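PDB 5I0F: glycoside hydrolase family 31, which probably hydrolyses cycloalternan, a cyclic alpha-glucan, by a retaining mechanism that passes through a covalent glycosyl-enzyme intermediate. Local coordinates for residues 185-189 with 190-194; 230-233 with 234-238; 470-474 with 475-479. All blocks are in the same frame, centred on the assembly; numbering follows the deposited sequence.

Contact 1: 185-189 with 190-194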
ATOM      1  N   LEU A 185       0.720  12.793  11.283  1.00 20.76           N
ATOM      2  CA  LEU A 185       0.081  11.927  12.280  1.00 21.09           C
ATOM      3  C   LEU A 185      -1.375  12.323  12.533  1.00 21.38           C
ATOM      4  O   LEU A 185      -2.281  11.474  12.487  1.00 20.20           O
ATOM      5  CB  LEU A 185       0.857  11.974  13.603  1.00 21.84           C
ATOM      6  CG  LEU A 185       0.283  11.250  14.826  1.00 22.52           C
ATOM      7  CD1 LEU A 185       0.208   9.768  14.561  1.00 22.95           C
ATOM      8  CD2 LEU A 185       1.105  11.521  16.083  1.00 23.19           C
ATOM      9  N   ASP A 186      -1.580  13.610  12.828  1.00 21.13           N
ATOM     10  CA  ASP A 186      -2.909  14.141  13.098  1.00 21.29           C
ATOM     11  C   ASP A 186      -3.524  14.558  11.758  1.00 21.25           C
ATOM     12  O   ASP A 186      -3.059  15.491  11.100  1.00 21.09           O
ATOM     13  CB  ASP A 186      -2.797  15.321  14.076  1.00 22.27           C
ATOM     14  CG  ASP A 186      -4.137  15.852  14.546  1.00 23.01           C
ATOM     15  OD1 ASP A 186      -5.232  15.404  14.092  1.00 22.41           O
ATOM     16  OD2 ASP A 186      -4.067  16.773  15.391  1.00 23.93           O
ATOM     17  N   GLN A 187      -4.569  13.853  11.357  1.00 20.95           N
ATOM     18  CA  GLN A 187      -5.246  14.125  10.109  1.00 21.38           C
ATOM     19  C   GLN A 187      -6.271  15.271  10.182  1.00 21.55           C
ATOM     20  O   GLN A 187      -6.830  15.673   9.158  1.00 21.37           O
ATOM     21  CB  GLN A 187      -5.921  12.854   9.620  1.00 21.68           C
ATOM     22  CG  GLN A 187      -4.916  11.753   9.308  1.00 21.68           C
ATOM     23  CD  GLN A 187      -4.217  11.974   7.991  1.00 22.05           C
ATOM     24  OE1 GLN A 187      -4.867  12.120   6.949  1.00 22.59           O
ATOM     25  NE2 GLN A 187      -2.889  11.993   8.016  1.00 22.23           N
ATOM     26  N   ARG A 188      -6.510  15.820  11.362  1.00 22.18           N
ATOM     27  CA  ARG A 188      -7.433  16.973  11.458  1.00 22.05           C
ATOM     28  C   ARG A 188      -6.985  18.119  10.563  1.00 22.07           C
ATOM     29  O   ARG A 188      -5.796  18.466  10.534  1.00 21.96           O
ATOM     30  CB  ARG A 188      -7.585  17.444  12.884  1.00 22.58           C
ATOM     31  CG  ARG A 188      -8.671  18.498  13.024  1.00 23.40           C
ATOM     32  CD  ARG A 188      -8.995  18.785  14.474  1.00 24.09           C
ATOM     33  NE  ARG A 188     -10.150  19.670  14.519  1.00 24.86           N
ATOM     34  CZ  ARG A 188     -10.902  19.896  15.587  1.00 25.34           C
ATOM     35  NH1 ARG A 188     -10.641  19.304  16.755  1.00 24.66           N
ATOM     36  NH2 ARG A 188     -11.949  20.714  15.465  1.00 25.64           N
ATOM     37  N   GLY A 189      -7.942  18.700   9.832  1.00 21.82           N
ATOM     38  CA  GLY A 189      -7.651  19.751   8.863  1.00 22.43           C
ATOM     39  C   GLY A 189      -7.476  19.296   7.418  1.00 22.13           C
ATOM     40  O   GLY A 189      -7.393  20.132   6.517  1.00 22.49           O
ATOM     41  N   LEU A 190      -7.399  17.979   7.198  1.00 21.37           N
ATOM     42  CA  LEU A 190      -7.116  17.415   5.892  1.00 21.13           C
ATOM     43  C   LEU A 190      -8.373  16.808   5.276  1.00 20.67           C
ATOM     44  O   LEU A 190      -9.307  16.414   5.998  1.00 20.05           O
ATOM     45  CB  LEU A 190      -6.035  16.321   5.991  1.00 21.06           C
ATOM     46  CG  LEU A 190      -4.662  16.701   6.565  1.00 21.66           C
ATOM     47  CD1 LEU A 190      -3.707  15.498   6.498  1.00 21.27           C
ATOM     48  CD2 LEU A 190      -4.082  17.912   5.853  1.00 22.65           C
ATOM     49  N   ARG A 191      -8.382  16.763   3.951  1.00 21.17           N
ATOM     50  CA  ARG A 191      -9.332  15.967   3.189  1.00 21.49           C
ATOM     51  C   ARG A 191      -8.546  14.802   2.589  1.00 20.91           C
ATOM     52  O   ARG A 191      -7.476  14.999   2.005  1.00 20.84           O
ATOM     53  CB  ARG A 191      -9.991  16.766   2.073  1.00 23.22           C
ATOM     54  CG  ARG A 191     -10.701  18.032   2.548  1.00 24.93           C
ATOM     55  CD  ARG A 191     -11.318  18.834   1.403  1.00 26.86           C
ATOM     56  NE  ARG A 191     -11.874  20.079   1.944  1.00 29.13           N
ATOM     57  CZ  ARG A 191     -11.206  21.216   2.180  1.00 30.04           C
ATOM     58  NH1 ARG A 191      -9.918  21.352   1.865  1.00 30.81           N
ATOM     59  NH2 ARG A 191     -11.852  22.255   2.730  1.00 31.22           N
ATOM     60  N   LEU A 192      -9.075  13.604   2.728  1.00 20.39           N
ATOM     61  CA  LEU A 192      -8.396  12.403   2.230  1.00 20.19           C
ATOM     62  C   LEU A 192      -9.403  11.355   1.797  1.00 19.94           C
ATOM     63  O   LEU A 192     -10.596  11.612   1.777  1.00 20.51           O
ATOM     64  CB  LEU A 192      -7.460  11.866   3.309  1.00 20.22           C
ATOM     65  CG  LEU A 192      -8.174  11.417   4.581  1.00 20.49           C
ATOM     66  CD1 LEU A 192      -7.588  10.130   5.080  1.00 21.28           C
ATOM     67  CD2 LEU A 192      -8.131  12.464   5.663  1.00 21.39           C
ATOM     68  N   ASP A 193      -8.931  10.174   1.426  1.00 19.62           N
ATOM     69  CA  ASP A 193      -9.824   9.073   1.111  1.00 19.58           C
ATOM     70  C   ASP A 193      -9.134   7.758   1.460  1.00 19.03           C
ATOM     71  O   ASP A 193      -7.968   7.766   1.869  1.00 18.87           O
ATOM     72  CB  ASP A 193     -10.331   9.159  -0.367  1.00 20.63           C
ATOM     73  CG  ASP A 193      -9.268   8.816  -1.428  1.00 21.44           C
ATOM     74  OD1 ASP A 193      -8.045   8.807  -1.159  1.00 20.91           O
ATOM     75  OD2 ASP A 193      -9.682   8.531  -2.583  1.00 22.93           O
ATOM     76  N   SER A 194      -9.886   6.668   1.383  1.00 18.67           N
ATOM     77  CA  SER A 194      -9.393   5.336   1.644  1.00 19.17           C
ATOM     78  C   SER A 194      -9.707   4.430   0.464  1.00 19.23           C
ATOM     79  O   SER A 194     -10.815   3.851   0.376  1.00 19.62           O
ATOM     80  CB  SER A 194      -9.962   4.789   2.964  1.00 19.87           C
ATOM     81  OG  SER A 194      -9.293   5.457   4.050  1.00 21.54           O
TER
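Two torsions bring Q187 and L190 together: each side chain sets its CG beside its own backbone N and opposite the carbonyl carbon (chi1 -63° in Q187, -59° in L190). A bend at chi2 (-77°) folds the glutamine so that its amide end comes round to the leucines, its oxygen OE1 lying 3.6 Å from CD1 of L190 and 3.5 Å from CD2 of L192. The contact is van der Waals in kind, methyl groups against an amide oxygen, and the Q187 and L192 side chains meet at about a right angle. The amide nitrogen NE2 is engaged outside, by the backbone O of Q184, which helps to fix the rotation of the whole group. Behind the side chains the backbone closes on itself: N of L190 donates to O of Q187 at 3.1 Å, and CB of L190 rests 3.3 Å from that same oxygen. G189 takes a positive phi, at which a side chain would collide with the preceding carbonyl. Just ahead of the turn, OD1 of D186 receives the backbone N of R188 at 3.0 Å from above the carboxylate plane, while its OD2 is held by H174. L192 also touches F178 and V240. The arrangement is an Asx turn overlapping a type II beta turn, Q187 to L190, which leads the chain into the edge strand 191-194 of an antiparallel sheet.

Contact 2: 230-233 with 234-238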
ATOM      1  N   VAL A 230     -16.179   2.742   9.263  1.00 20.42           N
ATOM      2  CA  VAL A 230     -17.234   2.548   8.292  1.00 20.89           C
ATOM      3  C   VAL A 230     -17.032   1.106   7.793  1.00 21.45           C
ATOM      4  O   VAL A 230     -16.015   0.811   7.190  1.00 19.87           O
ATOM      5  CB  VAL A 230     -17.159   3.559   7.127  1.00 21.04           C
ATOM      6  CG1 VAL A 230     -18.365   3.407   6.196  1.00 21.50           C
ATOM      7  CG2 VAL A 230     -17.067   4.992   7.647  1.00 21.01           C
ATOM      8  N   GLU A 231     -17.984   0.218   8.078  1.00 22.56           N
ATOM      9  CA  GLU A 231     -17.814  -1.211   7.792  1.00 24.42           C
ATOM     10  C   GLU A 231     -18.141  -1.522   6.337  1.00 24.06           C
ATOM     11  O   GLU A 231     -19.229  -1.968   5.992  1.00 24.01           O
ATOM     12  CB  GLU A 231     -18.610  -2.118   8.756  1.00 26.80           C
ATOM     13  CG  GLU A 231     -18.017  -3.540   8.806  1.00 28.76           C
ATOM     14  CD  GLU A 231     -18.660  -4.435   9.847  1.00 31.47           C
ATOM     15  OE1 GLU A 231     -19.126  -5.527   9.489  1.00 36.17           O
ATOM     16  OE2 GLU A 231     -18.726  -4.072  11.024  1.00 32.05           O
ATOM     17  N   THR A 232     -17.150  -1.268   5.485  1.00 23.09           N
ATOM     18  CA  THR A 232     -17.286  -1.417   4.052  1.00 22.57           C
ATOM     19  C   THR A 232     -15.895  -1.616   3.462  1.00 22.12           C
ATOM     20  O   THR A 232     -14.909  -1.171   4.070  1.00 21.39           O
ATOM     21  CB  THR A 232     -17.927  -0.176   3.409  1.00 22.62           C
ATOM     22  OG1 THR A 232     -18.156  -0.431   2.015  1.00 23.03           O
ATOM     23  CG2 THR A 232     -17.036   1.082   3.533  1.00 22.32           C
ATOM     24  N   THR A 233     -15.833  -2.270   2.305  1.00 21.63           N
ATOM     25  CA  THR A 233     -14.608  -2.290   1.473  1.00 21.73           C
ATOM     26  C   THR A 233     -14.719  -1.429   0.215  1.00 21.68           C
ATOM     27  O   THR A 233     -13.807  -1.415  -0.620  1.00 21.76           O
ATOM     28  CB  THR A 233     -14.164  -3.727   1.111  1.00 21.73           C
ATOM     29  OG1 THR A 233     -15.183  -4.357   0.330  1.00 22.18           O
ATOM     30  CG2 THR A 233     -13.892  -4.550   2.390  1.00 22.13           C
ATOM     31  N   ARG A 234     -15.807  -0.674   0.094  1.00 21.84           N
ATOM     32  CA  ARG A 234     -15.932   0.319  -0.956  1.00 21.92           C
ATOM     33  C   ARG A 234     -15.161   1.568  -0.551  1.00 21.16           C
ATOM     34  O   ARG A 234     -14.756   1.725   0.597  1.00 20.11           O
ATOM     35  CB  ARG A 234     -17.403   0.658  -1.238  1.00 22.66           C
ATOM     36  CG  ARG A 234     -18.247  -0.554  -1.589  1.00 23.60           C
ATOM     37  CD  ARG A 234     -19.578  -0.178  -2.239  1.00 24.31           C
ATOM     38  NE  ARG A 234     -20.387  -1.343  -2.590  1.00 25.16           N
ATOM     39  CZ  ARG A 234     -21.203  -2.018  -1.763  1.00 26.47           C
ATOM     40  NH1 ARG A 234     -21.334  -1.693  -0.471  1.00 26.42           N
ATOM     41  NH2 ARG A 234     -21.907  -3.055  -2.238  1.00 27.45           N
ATOM     42  N   ARG A 235     -14.965   2.451  -1.518  1.00 20.75           N
ATOM     43  CA  ARG A 235     -14.213   3.667  -1.303  1.00 20.87           C
ATOM     44  C   ARG A 235     -14.964   4.598  -0.362  1.00 21.01           C
ATOM     45  O   ARG A 235     -16.196   4.657  -0.398  1.00 21.02           O
ATOM     46  CB  ARG A 235     -13.970   4.345  -2.633  1.00 21.13           C
ATOM     47  CG  ARG A 235     -13.046   5.538  -2.575  1.00 21.19           C
ATOM     48  CD  ARG A 235     -12.632   5.891  -3.982  1.00 21.25           C
ATOM     49  NE  ARG A 235     -11.655   6.975  -4.055  1.00 21.08           N
ATOM     50  CZ  ARG A 235     -11.196   7.458  -5.206  1.00 21.53           C
ATOM     51  NH1 ARG A 235     -10.301   8.436  -5.214  1.00 21.39           N
ATOM     52  NH2 ARG A 235     -11.666   6.990  -6.372  1.00 22.10           N
ATOM     53  N   THR A 236     -14.206   5.298   0.479  1.00 19.93           N
ATOM     54  CA  THR A 236     -14.732   6.304   1.384  1.00 20.00           C
ATOM     55  C   THR A 236     -13.849   7.534   1.330  1.00 19.87           C
ATOM     56  O   THR A 236     -12.660   7.437   1.028  1.00 19.23           O
ATOM     57  CB  THR A 236     -14.816   5.800   2.841  1.00 19.97           C
ATOM     58  OG1 THR A 236     -13.561   5.235   3.238  1.00 19.48           O
ATOM     59  CG2 THR A 236     -15.886   4.737   2.978  1.00 20.11           C
ATOM     60  N   TRP A 237     -14.451   8.682   1.626  1.00 19.86           N
ATOM     61  CA  TRP A 237     -13.772   9.975   1.641  1.00 20.02           C
ATOM     62  C   TRP A 237     -14.053  10.662   2.987  1.00 19.99           C
ATOM     63  O   TRP A 237     -15.135  10.462   3.598  1.00 19.96           O
ATOM     64  CB  TRP A 237     -14.295  10.861   0.522  1.00 20.42           C
ATOM     65  CG  TRP A 237     -14.053  10.422  -0.890  1.00 20.52           C
ATOM     66  CD1 TRP A 237     -13.094  10.904  -1.738  1.00 21.20           C
ATOM     67  CD2 TRP A 237     -14.824   9.496  -1.648  1.00 21.11           C
ATOM     68  NE1 TRP A 237     -13.207  10.318  -2.969  1.00 21.17           N
ATOM     69  CE2 TRP A 237     -14.264   9.448  -2.944  1.00 21.47           C
ATOM     70  CE3 TRP A 237     -15.949   8.702  -1.362  1.00 21.46           C
ATOM     71  CZ2 TRP A 237     -14.781   8.629  -3.961  1.00 22.34           C
ATOM     72  CZ3 TRP A 237     -16.468   7.885  -2.375  1.00 22.77           C
ATOM     73  CH2 TRP A 237     -15.885   7.859  -3.660  1.00 22.70           C
ATOM     74  N   TYR A 238     -13.090  11.470   3.431  1.00 19.57           N
ATOM     75  CA  TYR A 238     -13.107  12.113   4.759  1.00 20.10           C
ATOM     76  C   TYR A 238     -12.669  13.562   4.628  1.00 20.22           C
ATOM     77  O   TYR A 238     -11.588  13.854   4.073  1.00 20.38           O
ATOM     78  CB  TYR A 238     -12.193  11.358   5.768  1.00 19.92           C
ATOM     79  CG  TYR A 238     -12.563   9.903   5.842  1.00 20.09           C
ATOM     80  CD1 TYR A 238     -13.596   9.475   6.673  1.00 20.67           C
ATOM     81  CD2 TYR A 238     -11.941   8.955   5.025  1.00 20.28           C
ATOM     82  CE1 TYR A 238     -13.984   8.147   6.692  1.00 21.29           C
ATOM     83  CE2 TYR A 238     -12.325   7.624   5.037  1.00 20.02           C
ATOM     84  CZ  TYR A 238     -13.347   7.231   5.871  1.00 20.51           C
ATOM     85  OH  TYR A 238     -13.734   5.930   5.904  1.00 21.52           O
TER
HETATM   86  O   HOH W   1     -20.395   0.588   1.018  1.00 21.73           O
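T232 and R234 set their side chains at about a right angle, and OG1 of T232 is the atom that meets the arginine. It accepts the backbone N of R234 in a nearly straight bond of 3.0 Å (163°), and the aliphatic start of the arginine, CB, passes 3.5 Å from the same oxygen. From there R234 runs extended to its guanidinium, where a water lies in plane at the edge, 2.9 Å from NH1, and also 2.7 Å from OG1 of T232. The threonine thus holds R234 by both its amide and a water bridge. NE of R234 bonds to D486, a ligand of the nearby calcium ion, so the guanidinium sits in the second shell of that metal. On the other branch of T232, CG2 meets CG2 of T236 tip to tip at 3.9 Å. Deeper in, V230 and Y238 approach from opposite directions, CG2 of the valine 3.9 Å from the phenol oxygen OH, which donates to OG1 of T236 at 2.8 Å. Together these pairs line the connection between strands 225-230 and 236-240, which belong to different sheets, with an ST turn at T232.

Contact 3: 470-474 with 475-479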
ATOM      1  N   GLU A 470      -2.443  -3.971  -5.852  1.00 18.98           N
ATOM      2  CA  GLU A 470      -3.243  -2.742  -6.089  1.00 18.93           C
ATOM      3  C   GLU A 470      -3.792  -2.672  -7.513  1.00 19.41           C
ATOM      4  O   GLU A 470      -4.314  -1.649  -7.900  1.00 20.14           O
ATOM      5  CB  GLU A 470      -2.405  -1.483  -5.860  1.00 19.03           C
ATOM      6  CG  GLU A 470      -1.487  -1.520  -4.637  1.00 18.51           C
ATOM      7  CD  GLU A 470      -0.089  -2.095  -4.884  1.00 18.84           C
ATOM      8  OE1 GLU A 470       0.236  -2.556  -6.017  1.00 18.95           O
ATOM      9  OE2 GLU A 470       0.721  -2.081  -3.919  1.00 18.61           O
ATOM     10  N   HIS A 471      -3.758  -3.769  -8.263  1.00 19.09           N
ATOM     11  CA  HIS A 471      -3.873  -3.709  -9.725  1.00 19.42           C
ATOM     12  C   HIS A 471      -5.307  -3.678 -10.266  1.00 19.83           C
ATOM     13  O   HIS A 471      -5.521  -3.349 -11.446  1.00 20.36           O
ATOM     14  CB  HIS A 471      -3.146  -4.912 -10.340  1.00 19.61           C
ATOM     15  CG  HIS A 471      -1.854  -5.241  -9.653  1.00 19.30           C
ATOM     16  ND1 HIS A 471      -0.734  -4.444  -9.763  1.00 19.17           N
ATOM     17  CD2 HIS A 471      -1.522  -6.249  -8.818  1.00 19.03           C
ATOM     18  CE1 HIS A 471       0.235  -4.951  -9.031  1.00 19.03           C
ATOM     19  NE2 HIS A 471      -0.213  -6.050  -8.453  1.00 18.76           N
ATOM     20  N   ALA A 472      -6.287  -4.023  -9.435  1.00 19.76           N
ATOM     21  CA  ALA A 472      -7.684  -4.167  -9.914  1.00 20.42           C
ATOM     22  C   ALA A 472      -8.351  -2.811  -9.950  1.00 20.45           C
ATOM     23  O   ALA A 472      -8.564  -2.213  -8.890  1.00 20.17           O
ATOM     24  CB  ALA A 472      -8.473  -5.092  -9.006  1.00 20.57           C
ATOM     25  N   TRP A 473      -8.675  -2.333 -11.155  1.00 20.62           N
ATOM     26  CA  TRP A 473      -9.468  -1.127 -11.337  1.00 20.72           C
ATOM     27  C   TRP A 473     -10.713  -1.497 -12.136  1.00 21.60           C
ATOM     28  O   TRP A 473     -10.613  -2.117 -13.189  1.00 21.79           O
ATOM     29  CB  TRP A 473      -8.707  -0.064 -12.118  1.00 21.07           C
ATOM     30  CG  TRP A 473      -7.438   0.484 -11.522  1.00 20.24           C
ATOM     31  CD1 TRP A 473      -7.017   0.426 -10.213  1.00 20.89           C
ATOM     32  CD2 TRP A 473      -6.439   1.208 -12.226  1.00 20.29           C
ATOM     33  NE1 TRP A 473      -5.795   1.051 -10.082  1.00 20.35           N
ATOM     34  CE2 TRP A 473      -5.424   1.540 -11.307  1.00 20.31           C
ATOM     35  CE3 TRP A 473      -6.298   1.604 -13.554  1.00 20.88           C
ATOM     36  CZ2 TRP A 473      -4.290   2.266 -11.682  1.00 20.59           C
ATOM     37  CZ3 TRP A 473      -5.168   2.323 -13.927  1.00 21.14           C
ATOM     38  CH2 TRP A 473      -4.172   2.632 -12.992  1.00 20.70           C
ATOM     39  N   GLY A 474     -11.881  -1.086 -11.656  1.00 22.06           N
ATOM     40  CA  GLY A 474     -13.143  -1.338 -12.351  1.00 22.42           C
ATOM     41  C   GLY A 474     -14.197  -1.662 -11.324  1.00 22.60           C
ATOM     42  O   GLY A 474     -14.103  -2.684 -10.635  1.00 22.86           O
ATOM     43  N   SER A 475     -15.200  -0.804 -11.206  1.00 22.74           N
ATOM     44  CA  SER A 475     -16.253  -1.015 -10.223  1.00 23.49           C
ATOM     45  C   SER A 475     -17.099  -2.269 -10.532  1.00 24.17           C
ATOM     46  O   SER A 475     -17.707  -2.829  -9.622  1.00 23.52           O
ATOM     47  CB  SER A 475     -17.155   0.234 -10.149  1.00 24.50           C
ATOM     48  OG  SER A 475     -17.943   0.313 -11.330  1.00 25.96           O
ATOM     49  N   ASP A 476     -17.111  -2.702 -11.798  1.00 25.32           N
ATOM     50  CA  ASP A 476     -17.981  -3.792 -12.268  1.00 27.53           C
ATOM     51  C   ASP A 476     -17.229  -5.098 -12.547  1.00 26.71           C
ATOM     52  O   ASP A 476     -17.800  -6.035 -13.105  1.00 25.83           O
ATOM     53  CB  ASP A 476     -18.795  -3.373 -13.499  1.00 31.00           C
ATOM     54  CG  ASP A 476     -17.971  -2.596 -14.542  1.00 34.37           C
ATOM     55  OD1 ASP A 476     -16.735  -2.317 -14.341  1.00 36.80           O
ATOM     56  OD2 ASP A 476     -18.597  -2.218 -15.564  1.00 39.06           O
ATOM     57  N   LEU A 477     -15.964  -5.180 -12.120  1.00 24.43           N
ATOM     58  CA  LEU A 477     -15.233  -6.444 -12.169  1.00 24.38           C
ATOM     59  C   LEU A 477     -16.003  -7.498 -11.354  1.00 24.44           C
ATOM     60  O   LEU A 477     -16.790  -7.137 -10.497  1.00 24.26           O
ATOM     61  CB  LEU A 477     -13.803  -6.270 -11.645  1.00 23.42           C
ATOM     62  CG  LEU A 477     -12.880  -5.268 -12.363  1.00 23.17           C
ATOM     63  CD1 LEU A 477     -11.466  -5.380 -11.804  1.00 22.41           C
ATOM     64  CD2 LEU A 477     -12.884  -5.423 -13.867  1.00 23.81           C
ATOM     65  N   ARG A 478     -15.789  -8.779 -11.649  1.00 25.03           N
ATOM     66  CA  ARG A 478     -16.499  -9.878 -11.010  1.00 26.03           C
ATOM     67  C   ARG A 478     -15.526 -10.818 -10.311  1.00 25.27           C
ATOM     68  O   ARG A 478     -14.530 -11.271 -10.905  1.00 24.45           O
ATOM     69  CB  ARG A 478     -17.283 -10.687 -12.049  1.00 28.27           C
ATOM     70  CG  ARG A 478     -18.256  -9.866 -12.880  1.00 31.13           C
ATOM     71  CD  ARG A 478     -19.022 -10.773 -13.836  1.00 34.68           C
ATOM     72  NE  ARG A 478     -20.080 -10.064 -14.579  1.00 37.32           N
ATOM     73  CZ  ARG A 478     -21.265  -9.699 -14.077  1.00 39.30           C
ATOM     74  NH1 ARG A 478     -22.141  -9.049 -14.847  1.00 41.89           N
ATOM     75  NH2 ARG A 478     -21.593  -9.969 -12.819  1.00 40.54           N
ATOM     76  N   TYR A 479     -15.854 -11.150  -9.073  1.00 24.38           N
ATOM     77  CA  TYR A 479     -15.082 -12.073  -8.257  1.00 23.97           C
ATOM     78  C   TYR A 479     -15.937 -13.302  -7.953  1.00 25.26           C
ATOM     79  O   TYR A 479     -17.171 -13.220  -7.855  1.00 25.17           O
ATOM     80  CB  TYR A 479     -14.658 -11.399  -6.961  1.00 23.24           C
ATOM     81  CG  TYR A 479     -13.600 -10.318  -7.114  1.00 22.51           C
ATOM     82  CD1 TYR A 479     -13.936  -9.009  -7.455  1.00 22.54           C
ATOM     83  CD2 TYR A 479     -12.265 -10.601  -6.884  1.00 22.34           C
ATOM     84  CE1 TYR A 479     -12.956  -8.019  -7.590  1.00 22.40           C
ATOM     85  CE2 TYR A 479     -11.285  -9.625  -6.991  1.00 21.99           C
ATOM     86  CZ  TYR A 479     -11.627  -8.330  -7.335  1.00 22.20           C
ATOM     87  OH  TYR A 479     -10.600  -7.405  -7.446  1.00 22.33           O
TER
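A loop running from the fourth strand of the TIM barrel, 463-466, to helix 485-506 contains a type I beta turn from G474 to L477, and this contact is that turn with its flanking residues. L477 folds back over the start of the turn: its CG lies 3.3 Å from O of G474, and its CD1 reaches 3.6 Å from O of W473 and 4.1 Å from CB of A472. The first torsion, chi1 -60°, places CG opposite the carbonyl carbon and thereby turns the branched end back toward these carbonyls. The closing bond itself, N of L477 to O of G474, is straight (168°) but long at 3.4 Å, and is weak. The same oxygen receives a second donor, ND2 of N489 on the following helix. A472 is approached from another direction by Y479, whose OH comes within 3.5 Å of CB of A472 while bonding to OD1 of N489. N489 thus ties both oxygens to the helix. G474 adopts backbone angles (phi 141°) that call for glycine, since a CB would press on the preceding carbonyl O; it would also run into CG of L477. Within the turn, OD2 of D476 forms a salt bridge with R7. Chemically, this buried turn's weak closing bond is supplemented by an outside amide, while L477 lies against the W473 and G474 carbonyls and the A472 methyl meets L477 and the phenol.

Contacts 1 and 2 both reach one sheet, through neighbouring strands 191-194 and 236-240, while contact 2 also joins it to the sheet of strand 225-230; OD2 of D193 makes a 2.7 Å salt bridge with NH1 of R235 between them. Contact 3 stands apart in the barrel domain. Burial rises from the surface turn of 185-194 through the partly buried 230-238 to the buried 470-479. The chemistry differs accordingly: backbone turn bonds and an amide against methyls in contact 1, a hydroxyl and water bridge in contact 2, a weak turn bond with apolar side chains against carbonyls in contact 3. Contacts 2 and 3 both lie near D486, a calcium ligand.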